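Local coordinates for protein transcriptional regulator, MerR family (Listeria monocytogenes str. 4b F2365, PDB 3GP4) that probably binds promoter DNA through an N-terminal winged helix-turn-helix domain and regulates transcription, as members of the MerR family do, at residues A[17-22]-A[39-44]; A[23-28]-A[60-65]; A[29-34]-A[43-48]. One frame throughout, in Å; residues are numbered along the deposited sequence. Where two conformers were deposited one is given.

Contact 1: residues A[17-22]-A[39-44]; sequences DTIRYY and RKFGAE
Arg20 and Arg39 meet flank to end, and the path of Arg20 gives the evidence. Its CB lies 4.0 Å from Arg39 NH2, the first atom in touch. CG is the main point of contact: it sits over one face of the Arg39 guanidinium, 3.6 Å from Arg39 NH2. With CG beside the backbone N (chi1 -68°) and the chain extended from there to NE, the side chain runs across Arg39 at about a right angle. Arg20 NE then passes 3.9 Å from Arg39 NH1, a close approach of like charges, and the two guanidinium planes stand 88° apart, so they do not stack. At the tip Arg20 NH1 turns back to its own helix and forms a salt bridge with Asp17 OD1 at 2.8 Å, although the bond is bent to 123° and weak as a hydrogen bond. Arg39 has its own counter-charge in Glu23, which meets its NE; each arginine thus has an acidic partner, which probably eases the approach of the two charges. Beside the arginine pair, one residue earlier on the helix, Ile19 CG2 reaches the Phe41 ring obliquely, 3.7 Å from Phe41 CE1 and equally far from Phe41 CZ. Ile5 and Ala8 of helix 5-12 and Ile49 of helix 43-57 also touch Phe41. Helix 16-25 is the second helix of the helix-turn-helix, by family the probable recognition helix, and here it packs against the end of the wing that leads into helix 43-57, as in winged helix-turn-helix domains of the MerR family.

Contact 2: residues A[23-28]-A[60-65]; sequences ERIGLI and LSIEAL
Leu27 and Ile62 cross at about a right angle, and their methyl ends make the central contact: Leu27 CD1 stands 3.5 Å from Ile62 CD1, closer than carbons usually pack. The other branch of Leu27 serves a second partner. Its CD2 comes within 3.4 Å of Leu65 CB, again a tight fit, with the two leucine side chains set obliquely to each other. Leu27 therefore straddles one turn of the facing helix, one methyl for Ile62 and one for Leu65, and it is CB of Leu65, not its branched end, that receives the touch. Ile25 approaches more loosely. It too lies roughly perpendicular to Ile62, and its CD1 is 4.1 Å from both Ile62 CG2 and Ile62 CD1; a chi1 of 70° tucks CG1 between the two backbone branches, and from there the chain carries CD1 to Ile62.

Both backbones are shaped by helix ends. Gly26, with a phi of 85°, closes helix 16-25 in a Schellman motif, and Leu27 follows directly on that turn. On the facing side Ser61 is the N-cap of helix 62-74, its OG accepting from Ala64 N at 3.0 Å with an N-H...O angle of 151°. The contact thus joins the C-terminal end of helix 16-25 to the first turn of helix 62-74. Ile66 of the latter touches Ile25 and Leu27 and extends the apolar patch, Tyr21 and Tyr22 border it from helix 16-25, and Arg56 of helix 43-57 touches Ile62 and Leu65.

Contact 3: residues A[29-34]-A[43-48]; sequences PPIHRN and AEDLRW
Two waters lie against Asp45 OD1. One, 2.6 Å from Asp45 OD1, donates to it and to Pro30 O; the other stands 2.7 Å from Asp45 OD1 and also lies near Pro29 O. In this winged helix-turn-helix domain of the MerR family, these waters lie between the chain entering the wing and the first turn of helix 43-57. The carboxylate is also held from its other oxygen, since OD2 accepts from the backbone N of Gly42, the N-cap residue of that helix. No direct hydrogen bond crosses between the segments, and Ile31 CG2 merely approaches Asp45 OD2 at 4.2 Å. Within the loop, Arg33 NH1 bonds to Ile31 O at 2.8 Å, its donor tilted 30° out of the carbonyl plane, and the same nitrogen forms a salt bridge with Glu23. The apolar half of the contact belongs to Pro29 and Trp48, whose side chains cross at about a right angle. Leu69 of helix 62-74 touches both, and Phe72 meets the indole with its ring. The proline lies over one indole face and makes a CH-pi contact: CD of Pro29 is 3.6 Å from the centroid of the five-membered ring of Trp48, 18° off its normal, while Pro29 CG reaches on to Trp48 NE1 at 3.7 Å.

Overall arrangement
All three contacts fall within the MerR-family helix-turn-helix region. Centres of contacts 1 and 3 are about 6 Å apart, and both lie about 13 to 14 Å from contact 2. Contacts 1 and 2 use successive parts of helix 16-25; contacts 1 and 3 share Ala43 and Glu44 at the start of helix 43-57. Along the chain, contacts 1 and 2 interleave, whereas both segments of contact 3 fall between those of contact 2. Glu23 of contact 2 reaches into both other contacts. The probable recognition helix, wing and following helices thus form one continuous unit, consistent with a DNA-binding head.

Contact 1: residues A[17-22]-A[39-44]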
# COMPACT_ATOMS: atom_id res chain seq x y z
N ASP A 17 6.43 20.64 10.20
CA ASP A 17 7.67 20.32 9.47
C ASP A 17 7.45 19.61 8.12
O ASP A 17 8.26 19.79 7.20
CB ASP A 17 8.69 19.56 10.31
CG ASP A 17 9.48 20.49 11.24
OD1 ASP A 17 9.25 21.73 11.25
OD2 ASP A 17 10.31 19.96 12.00
N THR A 18 6.37 18.84 7.99
CA THR A 18 6.05 18.20 6.68
C THR A 18 5.62 19.26 5.67
O THR A 18 5.97 19.20 4.47
CB THR A 18 4.98 17.13 6.82
OG1 THR A 18 5.46 16.12 7.71
CG2 THR A 18 4.65 16.48 5.44
N ILE A 19 4.85 20.24 6.16
CA ILE A 19 4.49 21.37 5.30
C ILE A 19 5.74 22.12 4.82
O ILE A 19 5.87 22.40 3.61
CB ILE A 19 3.49 22.34 6.00
CG1 ILE A 19 2.12 21.65 6.18
CG2 ILE A 19 3.39 23.64 5.18
CD1 ILE A 19 1.09 22.40 7.02
N ARG A 20 6.66 22.46 5.73
CA ARG A 20 7.88 23.18 5.36
C ARG A 20 8.68 22.38 4.31
O ARG A 20 9.22 22.96 3.37
CB ARG A 20 8.80 23.45 6.56
CG ARG A 20 8.29 24.45 7.62
CD ARG A 20 9.15 24.38 8.89
NE ARG A 20 8.73 25.41 9.84
CZ ARG A 20 7.95 25.20 10.89
NH1 ARG A 20 7.53 23.98 11.20
NH2 ARG A 20 7.60 26.22 11.67
N TYR A 21 8.76 21.06 4.53
CA TYR A 21 9.45 20.17 3.59
C TYR A 21 8.78 20.16 2.18
O TYR A 21 9.47 20.25 1.18
CB TYR A 21 9.52 18.75 4.19
CG TYR A 21 9.96 17.67 3.21
CD1 TYR A 21 11.28 17.56 2.82
CD2 TYR A 21 9.03 16.75 2.71
CE1 TYR A 21 11.68 16.57 1.91
CE2 TYR A 21 9.41 15.76 1.82
CZ TYR A 21 10.73 15.67 1.44
OH TYR A 21 11.09 14.69 0.57
N TYR A 22 7.46 20.04 2.13
CA TYR A 22 6.70 20.13 0.87
C TYR A 22 7.03 21.42 0.12
O TYR A 22 7.23 21.41 -1.09
CB TYR A 22 5.19 20.14 1.11
CG TYR A 22 4.51 18.85 1.50
CD1 TYR A 22 5.20 17.62 1.50
CD2 TYR A 22 3.16 18.85 1.86
CE1 TYR A 22 4.54 16.44 1.86
CE2 TYR A 22 2.50 17.69 2.22
CZ TYR A 22 3.20 16.49 2.22
OH TYR A 22 2.53 15.37 2.59
N ARG A 39 5.07 32.57 7.33
CA ARG A 39 4.14 32.11 6.30
C ARG A 39 2.69 32.47 6.63
O ARG A 39 2.27 32.39 7.79
CB ARG A 39 4.24 30.59 6.11
CG ARG A 39 5.64 30.08 5.73
CD ARG A 39 5.60 28.57 5.57
NE ARG A 39 6.90 28.03 5.18
CZ ARG A 39 7.92 27.83 6.01
NH1 ARG A 39 7.84 28.18 7.30
NH2 ARG A 39 9.02 27.29 5.54
N LYS A 40 1.94 32.86 5.61
CA LYS A 40 0.50 33.00 5.70
C LYS A 40 -0.16 32.13 4.63
O LYS A 40 0.12 32.25 3.44
CB LYS A 40 0.04 34.46 5.65
CG LYS A 40 0.12 35.19 4.30
CD LYS A 40 -0.12 36.68 4.54
CE LYS A 40 -0.35 37.43 3.27
NZ LYS A 40 -1.49 38.40 3.47
N PHE A 41 -1.01 31.22 5.09
CA PHE A 41 -1.63 30.25 4.21
C PHE A 41 -3.00 30.69 3.81
O PHE A 41 -3.77 31.20 4.64
CB PHE A 41 -1.71 28.89 4.91
CG PHE A 41 -0.36 28.27 5.18
CD1 PHE A 41 0.12 27.29 4.35
CD2 PHE A 41 0.41 28.67 6.27
CE1 PHE A 41 1.37 26.70 4.58
CE2 PHE A 41 1.65 28.07 6.53
CZ PHE A 41 2.13 27.10 5.69
N GLY A 42 -3.31 30.46 2.54
CA GLY A 42 -4.64 30.64 1.97
C GLY A 42 -5.27 29.30 1.59
O GLY A 42 -4.65 28.24 1.75
N ALA A 43 -6.49 29.35 1.07
CA ALA A 43 -7.19 28.12 0.63
C ALA A 43 -6.43 27.28 -0.42
O ALA A 43 -6.40 26.06 -0.28
CB ALA A 43 -8.58 28.43 0.12
N GLU A 44 -5.87 27.88 -1.48
CA GLU A 44 -5.18 27.04 -2.46
C GLU A 44 -3.98 26.36 -1.84
O GLU A 44 -3.72 25.22 -2.19
CB GLU A 44 -4.84 27.68 -3.81
CG GLU A 44 -5.20 26.70 -4.98
CD GLU A 44 -4.19 26.61 -6.13
OE1 GLU A 44 -3.10 27.24 -6.10
OE2 GLU A 44 -4.49 25.88 -7.10
O HOH W 1 10.16 25.31 3.66

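Contact 2: residues A[23-28]-A[60-65]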
# COMPACT_ATOMS: atom_id res chain seq x y z
N GLU A 23 7.09 22.54 0.84
CA GLU A 23 7.37 23.81 0.13
C GLU A 23 8.83 23.82 -0.35
O GLU A 23 9.13 24.16 -1.51
CB GLU A 23 7.05 25.03 1.02
CG GLU A 23 7.41 26.42 0.33
CD GLU A 23 7.35 27.59 1.30
OE1 GLU A 23 7.46 27.34 2.52
OE2 GLU A 23 7.17 28.76 0.87
N ARG A 24 9.74 23.45 0.55
CA ARG A 24 11.17 23.49 0.27
C ARG A 24 11.52 22.67 -0.96
O ARG A 24 12.32 23.11 -1.77
CB ARG A 24 11.96 22.96 1.48
CG ARG A 24 13.44 22.97 1.25
CD ARG A 24 14.21 22.83 2.54
NE ARG A 24 14.06 21.50 3.16
CZ ARG A 24 14.70 20.42 2.72
NH1 ARG A 24 14.55 19.26 3.34
NH2 ARG A 24 15.53 20.51 1.67
N ILE A 25 10.95 21.49 -1.11
CA ILE A 25 11.37 20.66 -2.24
C ILE A 25 10.48 20.78 -3.50
O ILE A 25 10.72 20.13 -4.52
CB ILE A 25 11.62 19.18 -1.86
CG1 ILE A 25 10.31 18.45 -1.53
CG2 ILE A 25 12.78 19.07 -0.80
CD1 ILE A 25 10.47 16.95 -1.79
N GLY A 26 9.47 21.64 -3.40
CA GLY A 26 8.60 21.94 -4.53
C GLY A 26 7.44 20.99 -4.75
O GLY A 26 7.05 20.75 -5.91
N LEU A 27 6.91 20.43 -3.67
CA LEU A 27 5.68 19.65 -3.77
C LEU A 27 4.44 20.53 -3.74
O LEU A 27 3.43 20.21 -4.36
CB LEU A 27 5.61 18.66 -2.63
CG LEU A 27 6.49 17.42 -2.86
CD1 LEU A 27 6.54 16.66 -1.51
CD2 LEU A 27 5.95 16.50 -3.95
N ILE A 28 4.54 21.66 -3.05
CA ILE A 28 3.46 22.66 -3.03
C ILE A 28 4.01 24.01 -3.46
O ILE A 28 5.24 24.23 -3.42
CB ILE A 28 2.76 22.78 -1.65
CG1 ILE A 28 3.69 23.41 -0.59
CG2 ILE A 28 2.17 21.39 -1.26
CD1 ILE A 28 3.15 23.46 0.86
N LEU A 60 2.23 7.78 -4.92
CA LEU A 60 2.70 8.53 -6.10
C LEU A 60 4.09 9.02 -5.77
O LEU A 60 4.34 9.51 -4.66
CB LEU A 60 1.79 9.72 -6.43
CG LEU A 60 0.57 9.36 -7.31
CD1 LEU A 60 -0.46 8.55 -6.53
CD2 LEU A 60 -0.09 10.63 -7.91
N SER A 61 5.00 8.91 -6.74
CA SER A 61 6.37 9.30 -6.47
C SER A 61 6.51 10.79 -6.23
O SER A 61 5.79 11.61 -6.83
CB SER A 61 7.35 8.80 -7.54
OG SER A 61 7.63 9.76 -8.57
N ILE A 62 7.39 11.10 -5.29
CA ILE A 62 7.80 12.45 -4.96
C ILE A 62 8.24 13.14 -6.27
O ILE A 62 7.87 14.28 -6.51
CB ILE A 62 8.96 12.40 -3.93
CG1 ILE A 62 8.44 12.29 -2.48
CG2 ILE A 62 9.91 13.57 -4.05
CD1 ILE A 62 8.11 13.55 -1.83
N GLU A 63 8.98 12.43 -7.13
CA GLU A 63 9.49 13.09 -8.37
C GLU A 63 8.34 13.43 -9.33
O GLU A 63 8.40 14.45 -9.99
CB GLU A 63 10.60 12.29 -9.08
CG GLU A 63 11.87 11.97 -8.21
CD GLU A 63 12.61 13.21 -7.66
OE1 GLU A 63 12.46 14.33 -8.20
OE2 GLU A 63 13.36 13.05 -6.67
N ALA A 64 7.31 12.58 -9.39
CA ALA A 64 6.18 12.86 -10.30
C ALA A 64 5.43 14.09 -9.79
O ALA A 64 5.05 14.96 -10.59
CB ALA A 64 5.24 11.66 -10.39
N LEU A 65 5.25 14.18 -8.47
CA LEU A 65 4.44 15.25 -7.86
C LEU A 65 5.18 16.60 -7.98
O LEU A 65 4.54 17.63 -8.22
CB LEU A 65 4.11 14.95 -6.40
CG LEU A 65 3.13 13.75 -6.22
CD1 LEU A 65 3.05 13.42 -4.76
CD2 LEU A 65 1.74 14.09 -6.75

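Contact 3: residues A[29-34]-A[43-48]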
# COMPACT_ATOMS: atom_id res chain seq x y z
N PRO A 29 3.13 24.90 -3.93
CA PRO A 29 3.64 26.20 -4.40
C PRO A 29 4.24 27.04 -3.25
O PRO A 29 3.84 26.88 -2.10
CB PRO A 29 2.40 26.88 -4.99
CG PRO A 29 1.44 25.78 -5.30
CD PRO A 29 1.71 24.70 -4.25
N PRO A 30 5.19 27.95 -3.55
CA PRO A 30 5.74 28.78 -2.48
C PRO A 30 4.65 29.54 -1.74
O PRO A 30 3.70 30.01 -2.33
CB PRO A 30 6.61 29.79 -3.24
CG PRO A 30 6.97 29.08 -4.50
CD PRO A 30 5.70 28.37 -4.87
N ILE A 31 4.80 29.63 -0.43
CA ILE A 31 3.76 30.19 0.42
C ILE A 31 4.07 31.67 0.60
O ILE A 31 5.23 32.07 0.76
CB ILE A 31 3.70 29.43 1.76
CG1 ILE A 31 3.37 27.95 1.50
CG2 ILE A 31 2.68 30.06 2.73
CD1 ILE A 31 3.93 27.06 2.61
N HIS A 32 3.02 32.48 0.58
CA HIS A 32 3.16 33.91 0.86
C HIS A 32 3.72 34.13 2.29
O HIS A 32 3.36 33.42 3.25
CB HIS A 32 1.82 34.62 0.62
CG HIS A 32 1.32 34.49 -0.79
ND1 HIS A 32 1.35 35.54 -1.70
CD2 HIS A 32 0.80 33.43 -1.46
CE1 HIS A 32 0.86 35.13 -2.85
NE2 HIS A 32 0.52 33.86 -2.74
N ARG A 33 4.63 35.10 2.41
CA ARG A 33 5.20 35.53 3.67
C ARG A 33 4.55 36.88 4.03
O ARG A 33 4.21 37.67 3.14
CB ARG A 33 6.73 35.66 3.56
CG ARG A 33 7.53 34.40 3.16
CD ARG A 33 7.15 33.20 4.01
NE ARG A 33 8.15 32.12 4.07
CZ ARG A 33 8.18 31.07 3.26
NH1 ARG A 33 7.31 30.98 2.28
NH2 ARG A 33 9.10 30.11 3.42
N ASN A 34 4.34 37.13 5.31
CA ASN A 34 3.84 38.45 5.68
C ASN A 34 5.00 39.38 5.99
O ASN A 34 6.16 39.01 5.83
CB ASN A 34 2.79 38.41 6.80
CG ASN A 34 3.33 37.87 8.14
OD1 ASN A 34 4.54 37.76 8.36
ND2 ASN A 34 2.41 37.59 9.05
N ALA A 43 -6.49 29.35 1.07
CA ALA A 43 -7.19 28.12 0.63
C ALA A 43 -6.43 27.28 -0.42
O ALA A 43 -6.40 26.06 -0.28
CB ALA A 43 -8.58 28.43 0.12
N GLU A 44 -5.87 27.88 -1.48
CA GLU A 44 -5.18 27.04 -2.46
C GLU A 44 -3.98 26.36 -1.84
O GLU A 44 -3.72 25.22 -2.19
CB GLU A 44 -4.84 27.68 -3.81
CG GLU A 44 -5.20 26.70 -4.98
CD GLU A 44 -4.19 26.61 -6.13
OE1 GLU A 44 -3.10 27.24 -6.10
OE2 GLU A 44 -4.49 25.88 -7.10
N ASP A 45 -3.30 27.00 -0.88
CA ASP A 45 -2.19 26.34 -0.18
C ASP A 45 -2.70 25.06 0.50
O ASP A 45 -2.12 23.99 0.34
CB ASP A 45 -1.55 27.24 0.89
CG ASP A 45 -0.93 28.47 0.30
OD1 ASP A 45 -0.31 28.37 -0.78
OD2 ASP A 45 -1.04 29.55 0.93
N LEU A 46 -3.80 25.18 1.23
CA LEU A 46 -4.37 24.00 1.93
C LEU A 46 -4.77 22.92 0.92
O LEU A 46 -4.53 21.73 1.15
CB LEU A 46 -5.57 24.40 2.81
CG LEU A 46 -5.20 25.48 3.84
CD1 LEU A 46 -6.42 26.32 4.21
CD2 LEU A 46 -4.52 24.89 5.09
N ARG A 47 -5.36 23.32 -0.20
CA ARG A 47 -5.75 22.34 -1.23
C ARG A 47 -4.51 21.60 -1.76
O ARG A 47 -4.54 20.37 -1.99
CB ARG A 47 -6.52 22.98 -2.38
CG ARG A 47 -7.85 23.65 -1.95
CD ARG A 47 -8.73 23.95 -3.14
NE ARG A 47 -9.81 24.90 -2.84
CZ ARG A 47 -10.93 24.62 -2.16
NH1 ARG A 47 -11.15 23.40 -1.66
NH2 ARG A 47 -11.84 25.58 -1.97
N TRP A 48 -3.42 22.33 -1.95
CA TRP A 48 -2.17 21.64 -2.38
C TRP A 48 -1.58 20.71 -1.31
O TRP A 48 -1.08 19.64 -1.64
CB TRP A 48 -1.11 22.64 -2.82
CG TRP A 48 -1.29 23.06 -4.23
CD1 TRP A 48 -1.91 24.21 -4.67
CD2 TRP A 48 -0.86 22.36 -5.39
NE1 TRP A 48 -1.90 24.26 -6.05
CE2 TRP A 48 -1.24 23.14 -6.51
CE3 TRP A 48 -0.18 21.16 -5.60
CZ2 TRP A 48 -1.00 22.73 -7.83
CZ3 TRP A 48 0.07 20.76 -6.92
CH2 TRP A 48 -0.34 21.54 -8.01
O HOH W 2 1.18 26.17 -1.44
O HOH W 3 0.83 30.35 -2.10